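Local coordinates for protein SusD homolog (Bacteroides thetaiotaomicron VPI-5482, PDB 3FDH) that probably binds glycans at the outer membrane, as expected of a SusD/RagB-family protein, at residues Arg208-Ser213 with Phe438-Gly443; Lys222-Val227 with Ala343-Arg348. One frame throughout, in Å; residues are numbered along the deposited sequence.

Contact 1 (Arg208-Ser213 with Phe438-Gly443)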
loop_
_atom_site.group_PDB
_atom_site.type_symbol
_atom_site.label_atom_id
_atom_site.label_comp_id
_atom_site.label_asym_id
_atom_site.label_seq_id
_atom_site.Cartn_x
_atom_site.Cartn_y
_atom_site.Cartn_z
ATOM N N ARG A 208 3.781 -13.096 0.402
ATOM C CA ARG A 208 4.714 -12.304 1.241
ATOM C C ARG A 208 5.811 -13.141 1.863
ATOM O O ARG A 208 6.974 -12.717 1.972
ATOM C CB ARG A 208 3.963 -11.604 2.367
ATOM C CG ARG A 208 4.898 -10.766 3.242
ATOM C CD ARG A 208 5.042 -9.349 2.699
ATOM N NE ARG A 208 3.874 -8.569 3.115
ATOM C CZ ARG A 208 2.964 -8.026 2.313
ATOM N NH1 ARG A 208 3.087 -8.067 1.005
ATOM N NH2 ARG A 208 1.962 -7.350 2.838
ATOM N N LEU A 209 5.437 -14.358 2.271
ATOM C CA LEU A 209 6.348 -15.219 3.056
ATOM C C LEU A 209 7.072 -16.289 2.248
ATOM O O LEU A 209 7.685 -17.190 2.786
ATOM C CB LEU A 209 5.591 -15.918 4.162
ATOM C CG LEU A 209 4.761 -15.098 5.140
ATOM C CD1 LEU A 209 4.334 -16.007 6.288
ATOM C CD2 LEU A 209 5.480 -13.887 5.659
ATOM N N ILE A 210 6.979 -16.155 0.953
ATOM C CA ILE A 210 7.489 -17.171 0.016
ATOM C C ILE A 210 8.955 -17.523 0.218
ATOM O O ILE A 210 9.344 -18.666 0.081
ATOM C CB ILE A 210 7.233 -16.764 -1.464
ATOM C CG1 ILE A 210 7.320 -17.993 -2.379
ATOM C CG2 ILE A 210 8.185 -15.629 -1.909
ATOM C CD1 ILE A 210 6.263 -19.045 -2.085
ATOM N N ASN A 211 9.763 -16.519 0.527
ATOM C CA ASN A 211 11.186 -16.753 0.733
ATOM C C ASN A 211 11.438 -17.798 1.797
ATOM O O ASN A 211 12.450 -18.511 1.789
ATOM C CB ASN A 211 11.863 -15.432 1.121
ATOM C CG ASN A 211 13.369 -15.524 1.184
ATOM O OD1 ASN A 211 13.992 -16.303 0.461
ATOM N ND2 ASN A 211 13.972 -14.681 2.011
ATOM N N ARG A 212 10.478 -17.904 2.706
ATOM C CA ARG A 212 10.603 -18.767 3.865
ATOM C C ARG A 212 9.905 -20.117 3.688
ATOM O O ARG A 212 9.914 -20.971 4.567
ATOM C CB ARG A 212 10.049 -18.071 5.101
ATOM C CG ARG A 212 10.846 -16.906 5.573
ATOM C CD ARG A 212 12.207 -17.393 6.107
ATOM N NE ARG A 212 12.990 -16.263 6.594
ATOM C CZ ARG A 212 14.118 -16.364 7.268
ATOM N NH1 ARG A 212 14.674 -17.544 7.510
ATOM N NH2 ARG A 212 14.704 -15.267 7.687
ATOM N N SER A 213 9.347 -20.316 2.515
ATOM C CA SER A 213 8.555 -21.522 2.253
ATOM C C SER A 213 9.322 -22.821 2.108
ATOM O O SER A 213 10.448 -22.849 1.616
ATOM C CB SER A 213 7.711 -21.319 1.001
ATOM O OG SER A 213 6.924 -22.456 0.740
ATOM N N PHE A 438 9.071 -4.782 -2.801
ATOM C CA PHE A 438 10.445 -4.413 -3.188
ATOM C C PHE A 438 11.406 -5.122 -2.289
ATOM O O PHE A 438 12.416 -5.706 -2.711
ATOM C CB PHE A 438 10.692 -2.873 -3.073
ATOM C CG PHE A 438 12.027 -2.464 -3.615
ATOM C CD1 PHE A 438 12.213 -2.235 -4.954
ATOM C CD2 PHE A 438 13.107 -2.398 -2.800
ATOM C CE1 PHE A 438 13.451 -1.934 -5.446
ATOM C CE2 PHE A 438 14.335 -2.081 -3.277
ATOM C CZ PHE A 438 14.522 -1.851 -4.606
ATOM N N ARG A 439 11.072 -5.077 -1.023
ATOM C CA ARG A 439 11.911 -5.692 -0.021
ATOM C C ARG A 439 11.849 -7.228 -0.112
ATOM O O ARG A 439 12.812 -7.938 0.169
ATOM C CB ARG A 439 11.519 -5.236 1.388
ATOM C CG ARG A 439 11.835 -3.793 1.666
ATOM C CD ARG A 439 11.454 -3.487 3.116
ATOM N NE ARG A 439 10.013 -3.544 3.314
ATOM C CZ ARG A 439 9.412 -3.692 4.474
ATOM N NH1 ARG A 439 10.137 -3.874 5.543
ATOM N NH2 ARG A 439 8.110 -3.745 4.529
ATOM N N ARG A 440 10.720 -7.738 -0.555
ATOM C CA ARG A 440 10.578 -9.192 -0.684
ATOM C C ARG A 440 11.499 -9.606 -1.809
ATOM O O ARG A 440 12.203 -10.614 -1.683
ATOM C CB ARG A 440 9.138 -9.607 -0.936
ATOM C CG ARG A 440 8.975 -11.062 -1.298
ATOM C CD ARG A 440 7.529 -11.485 -1.325
ATOM N NE ARG A 440 6.714 -10.732 -2.255
ATOM C CZ ARG A 440 6.534 -11.080 -3.536
ATOM N NH1 ARG A 440 7.149 -12.149 -4.045
ATOM N NH2 ARG A 440 5.790 -10.325 -4.302
HETATM N N MSE A 441 11.478 -8.851 -2.910
HETATM C CA MSE A 441 12.394 -9.112 -4.057
HETATM C C MSE A 441 13.851 -9.085 -3.617
HETATM O O MSE A 441 14.671 -9.900 -4.059
HETATM C CB MSE A 441 12.211 -8.137 -5.175
HETATM C CG MSE A 441 11.089 -8.643 -5.982
HETATM SE SE MSE A 441 10.455 -7.643 -7.564
HETATM C CE MSE A 441 9.452 -6.259 -6.795
ATOM N N LYS A 442 14.168 -8.118 -2.757
ATOM C CA LYS A 442 15.503 -8.041 -2.191
ATOM C C LYS A 442 15.909 -9.332 -1.479
ATOM O O LYS A 442 17.011 -9.861 -1.699
ATOM C CB LYS A 442 15.654 -6.890 -1.197
ATOM C CG LYS A 442 15.931 -5.602 -1.833
ATOM C CD LYS A 442 16.277 -4.475 -0.825
ATOM C CE LYS A 442 17.629 -4.614 -0.185
ATOM N NZ LYS A 442 18.808 -4.475 -1.072
ATOM N N GLY A 443 15.012 -9.829 -0.632
ATOM C CA GLY A 443 15.257 -11.066 0.085
ATOM C C GLY A 443 15.421 -12.256 -0.847
ATOM O O GLY A 443 16.148 -13.186 -0.540
HETATM O O HOH W 1 4.706 -9.018 -1.346
#

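Contact 2 (Lys222-Val227 with Ala343-Arg348)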
loop_
_atom_site.group_PDB
_atom_site.type_symbol
_atom_site.label_atom_id
_atom_site.label_comp_id
_atom_site.label_asym_id
_atom_site.label_seq_id
_atom_site.Cartn_x
_atom_site.Cartn_y
_atom_site.Cartn_z
ATOM N N LYS A 222 -1.596 -22.165 -3.876
ATOM C CA LYS A 222 -2.511 -21.609 -2.884
ATOM C C LYS A 222 -2.909 -20.203 -3.295
ATOM O O LYS A 222 -4.070 -19.816 -3.218
ATOM C CB LYS A 222 -1.885 -21.605 -1.495
ATOM C CG LYS A 222 -1.942 -22.974 -0.842
ATOM C CD LYS A 222 -1.033 -23.112 0.330
ATOM C CE LYS A 222 -1.292 -22.069 1.378
ATOM N NZ LYS A 222 -0.104 -21.963 2.293
ATOM N N VAL A 223 -1.932 -19.435 -3.737
ATOM C CA VAL A 223 -2.181 -18.052 -4.134
ATOM C C VAL A 223 -3.227 -18.082 -5.239
ATOM O O VAL A 223 -4.238 -17.408 -5.169
ATOM C CB VAL A 223 -0.896 -17.303 -4.619
ATOM C CG1 VAL A 223 -1.268 -15.989 -5.325
ATOM C CG2 VAL A 223 0.084 -17.064 -3.442
ATOM N N LEU A 224 -3.031 -18.958 -6.211
ATOM C CA LEU A 224 -4.010 -19.057 -7.335
ATOM C C LEU A 224 -5.415 -19.443 -6.880
ATOM O O LEU A 224 -6.443 -18.963 -7.414
ATOM C CB LEU A 224 -3.551 -20.060 -8.396
ATOM C CG LEU A 224 -2.309 -19.658 -9.158
ATOM C CD1 LEU A 224 -1.986 -20.775 -10.162
ATOM C CD2 LEU A 224 -2.542 -18.297 -9.833
ATOM N N ASP A 225 -5.464 -20.329 -5.899
ATOM C CA ASP A 225 -6.747 -20.766 -5.348
ATOM C C ASP A 225 -7.435 -19.609 -4.616
ATOM O O ASP A 225 -8.618 -19.349 -4.814
ATOM C CB ASP A 225 -6.529 -21.946 -4.395
ATOM C CG ASP A 225 -7.810 -22.452 -3.767
ATOM O OD1 ASP A 225 -8.823 -22.644 -4.464
ATOM O OD2 ASP A 225 -7.775 -22.711 -2.556
ATOM N N TYR A 226 -6.667 -18.928 -3.786
ATOM C CA TYR A 226 -7.183 -17.797 -3.002
ATOM C C TYR A 226 -7.664 -16.697 -3.949
ATOM O O TYR A 226 -8.696 -16.092 -3.728
ATOM C CB TYR A 226 -6.132 -17.220 -2.058
ATOM C CG TYR A 226 -5.641 -18.203 -1.020
ATOM C CD1 TYR A 226 -6.469 -19.204 -0.533
ATOM C CD2 TYR A 226 -4.366 -18.102 -0.494
ATOM C CE1 TYR A 226 -6.011 -20.108 0.408
ATOM C CE2 TYR A 226 -3.918 -19.005 0.468
ATOM C CZ TYR A 226 -4.735 -19.985 0.908
ATOM O OH TYR A 226 -4.254 -20.857 1.864
ATOM N N VAL A 227 -6.898 -16.448 -4.998
ATOM C CA VAL A 227 -7.306 -15.457 -6.000
ATOM C C VAL A 227 -8.640 -15.835 -6.601
ATOM O O VAL A 227 -9.490 -14.982 -6.872
ATOM C CB VAL A 227 -6.271 -15.310 -7.150
ATOM C CG1 VAL A 227 -6.859 -14.573 -8.324
ATOM C CG2 VAL A 227 -5.000 -14.611 -6.663
ATOM N N ALA A 343 -0.624 -13.331 -11.623
ATOM C CA ALA A 343 0.435 -13.329 -12.654
ATOM C C ALA A 343 1.795 -13.752 -12.072
ATOM O O ALA A 343 2.527 -14.551 -12.674
ATOM C CB ALA A 343 0.529 -11.931 -13.339
ATOM N N GLU A 344 2.128 -13.230 -10.910
ATOM C CA GLU A 344 3.413 -13.553 -10.290
ATOM C C GLU A 344 3.458 -15.063 -9.954
ATOM O O GLU A 344 4.468 -15.769 -10.129
ATOM C CB GLU A 344 3.660 -12.763 -9.016
ATOM C CG GLU A 344 4.986 -13.136 -8.412
ATOM C CD GLU A 344 5.303 -12.430 -7.164
ATOM O OE1 GLU A 344 4.422 -11.641 -6.677
ATOM O OE2 GLU A 344 6.481 -12.617 -6.730
ATOM N N ALA A 345 2.341 -15.546 -9.438
ATOM C CA ALA A 345 2.255 -16.970 -9.083
ATOM C C ALA A 345 2.458 -17.844 -10.312
ATOM O O ALA A 345 3.207 -18.819 -10.285
ATOM C CB ALA A 345 0.904 -17.295 -8.379
ATOM N N LEU A 346 1.815 -17.488 -11.411
ATOM C CA LEU A 346 1.958 -18.271 -12.655
ATOM C C LEU A 346 3.382 -18.215 -13.176
ATOM O O LEU A 346 3.982 -19.235 -13.518
ATOM C CB LEU A 346 0.953 -17.811 -13.727
ATOM C CG LEU A 346 -0.520 -18.175 -13.431
ATOM C CD1 LEU A 346 -1.437 -17.222 -14.128
ATOM C CD2 LEU A 346 -0.859 -19.625 -13.747
ATOM N N CYS A 347 3.960 -17.030 -13.171
ATOM C CA CYS A 347 5.349 -16.887 -13.609
ATOM C C CYS A 347 6.241 -17.811 -12.813
ATOM O O CYS A 347 7.008 -18.585 -13.336
ATOM C CB CYS A 347 5.839 -15.455 -13.403
ATOM S SG CYS A 347 5.201 -14.266 -14.625
ATOM N N ARG A 348 6.157 -17.692 -11.517
ATOM C CA ARG A 348 7.025 -18.502 -10.664
ATOM C C ARG A 348 6.749 -20.009 -10.798
ATOM O O ARG A 348 7.614 -20.832 -10.469
ATOM C CB ARG A 348 6.949 -18.050 -9.222
ATOM C CG ARG A 348 7.520 -16.664 -9.033
ATOM C CD ARG A 348 7.553 -16.286 -7.608
ATOM N NE ARG A 348 7.918 -14.884 -7.415
ATOM C CZ ARG A 348 9.151 -14.394 -7.368
ATOM N NH1 ARG A 348 10.228 -15.139 -7.500
ATOM N NH2 ARG A 348 9.311 -13.106 -7.216
#

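Contact 1 (Arg208-Ser213 with Phe438-Gly443)
A single water joins Arg208 to Arg440 and accepts a hydrogen bond from each: Arg440 NE reaches it over 2.8 Å, and Arg208 NH1 over 3.0 Å, with the water in the plane of the Arg208 guanidinium. Between two cationic groups a neutral acceptor is a sensible go-between, and the two donor nitrogens, Arg208 NH1 and Arg440 NE, stay 5.6 Å apart. Both charges are answered by acids, Arg208 by Glu433 and Asp125, Arg440 by Glu344 and Asp437, which probably keeps these buried arginines ionised. Arginine suits position 440 because its aliphatic part lies along the Arg208 backbone while the guanidinium serves the water, Glu344 and Asp437. The extended start of the Arg440 chain, CG anti to the backbone N (chi1 171°) and chi2 likewise, brings CD to 3.6 Å from Arg208 O; the bend at chi3 then turns NE aside to the water. The methyl Ile210 CG2 meets Arg440 NH1 obliquely at 4.2 Å, while the end of the side chain leads away, and Ile210 also packs on helix 216-228. Farther along, Asn211 ND2 lies 3.7 Å from Gly443 O, a touch without a hydrogen bond; a side chain at Gly443 would point toward Asn211 and probably crowd its amide. The contact thus seats the 3-10 turn between helices 191-208 and 216-228 against the C-terminal end of helix 431-443, with Met417 of helix 412-423 touching Arg440.

Contact 2 (Lys222-Val227 with Ala343-Arg348)
Leu224 meets the helix of residues 343-348 with both of its methyls: CD2 lies 3.9 Å from Ala345 CB, and CD1 comes equally near to Leu346 CD2. Leucine suits the place because its branched end serves two partners at once. The buried part of the contact centres on Ala345, whose single methyl is also met, at 4.0 Å, by Val223 CG1. Val223 directs that methyl across by holding CG1 anti to its backbone N (chi1 167°). A residue as small as alanine fits because the backbones are nearest here, with Val223 CA and Ala345 CA 6.7 Å apart; the segment axes approach to 9.3 Å and run nearly antiparallel, at 150°. Toward the partly exposed side, Leu224 and Leu346 bridge a wider backbone spacing, their side chains crossing at about a right angle. An alanine in place of Leu224 would probably leave Leu346 without its partner across the contact and Ala345 held by Val223 alone of this segment, opening a gap between the helices. Away from this apolar seam, Arg348 grips Glu344 side-on in a salt bridge across one helical turn: its NE lies 2.8 Å from Glu344 OE2, and its NH2 binds the same oxygen, which Arg440 also holds. The contact joins helix 216-228 to the last turns of helix 335-348; helix 191-208 packs on the former through Tyr226, and helix 412-423 covers the latter.

The two contacts, with centres about 15 Å apart, are joined by a salt bridge: Arg440 NH1 of contact 1 lies 2.8 Å from Glu344 OE2 of contact 2. That carboxylate oxygen also serves Arg348, whose NH2 is 4.0 Å from Arg440 NH1; the shared anion probably offsets the like charges. Glu344 and Arg348 thus carry the charged link away from the side of their helix that meets Val223 and Leu224. Along the chain contact 2 is nested within the loop closed by contact 1, and helix 216-228 begins shortly after residues 208-213. A tetraethylene glycol, probably from the crystallisation liquor, is hydrogen-bonded to Lys442 NZ of contact 1.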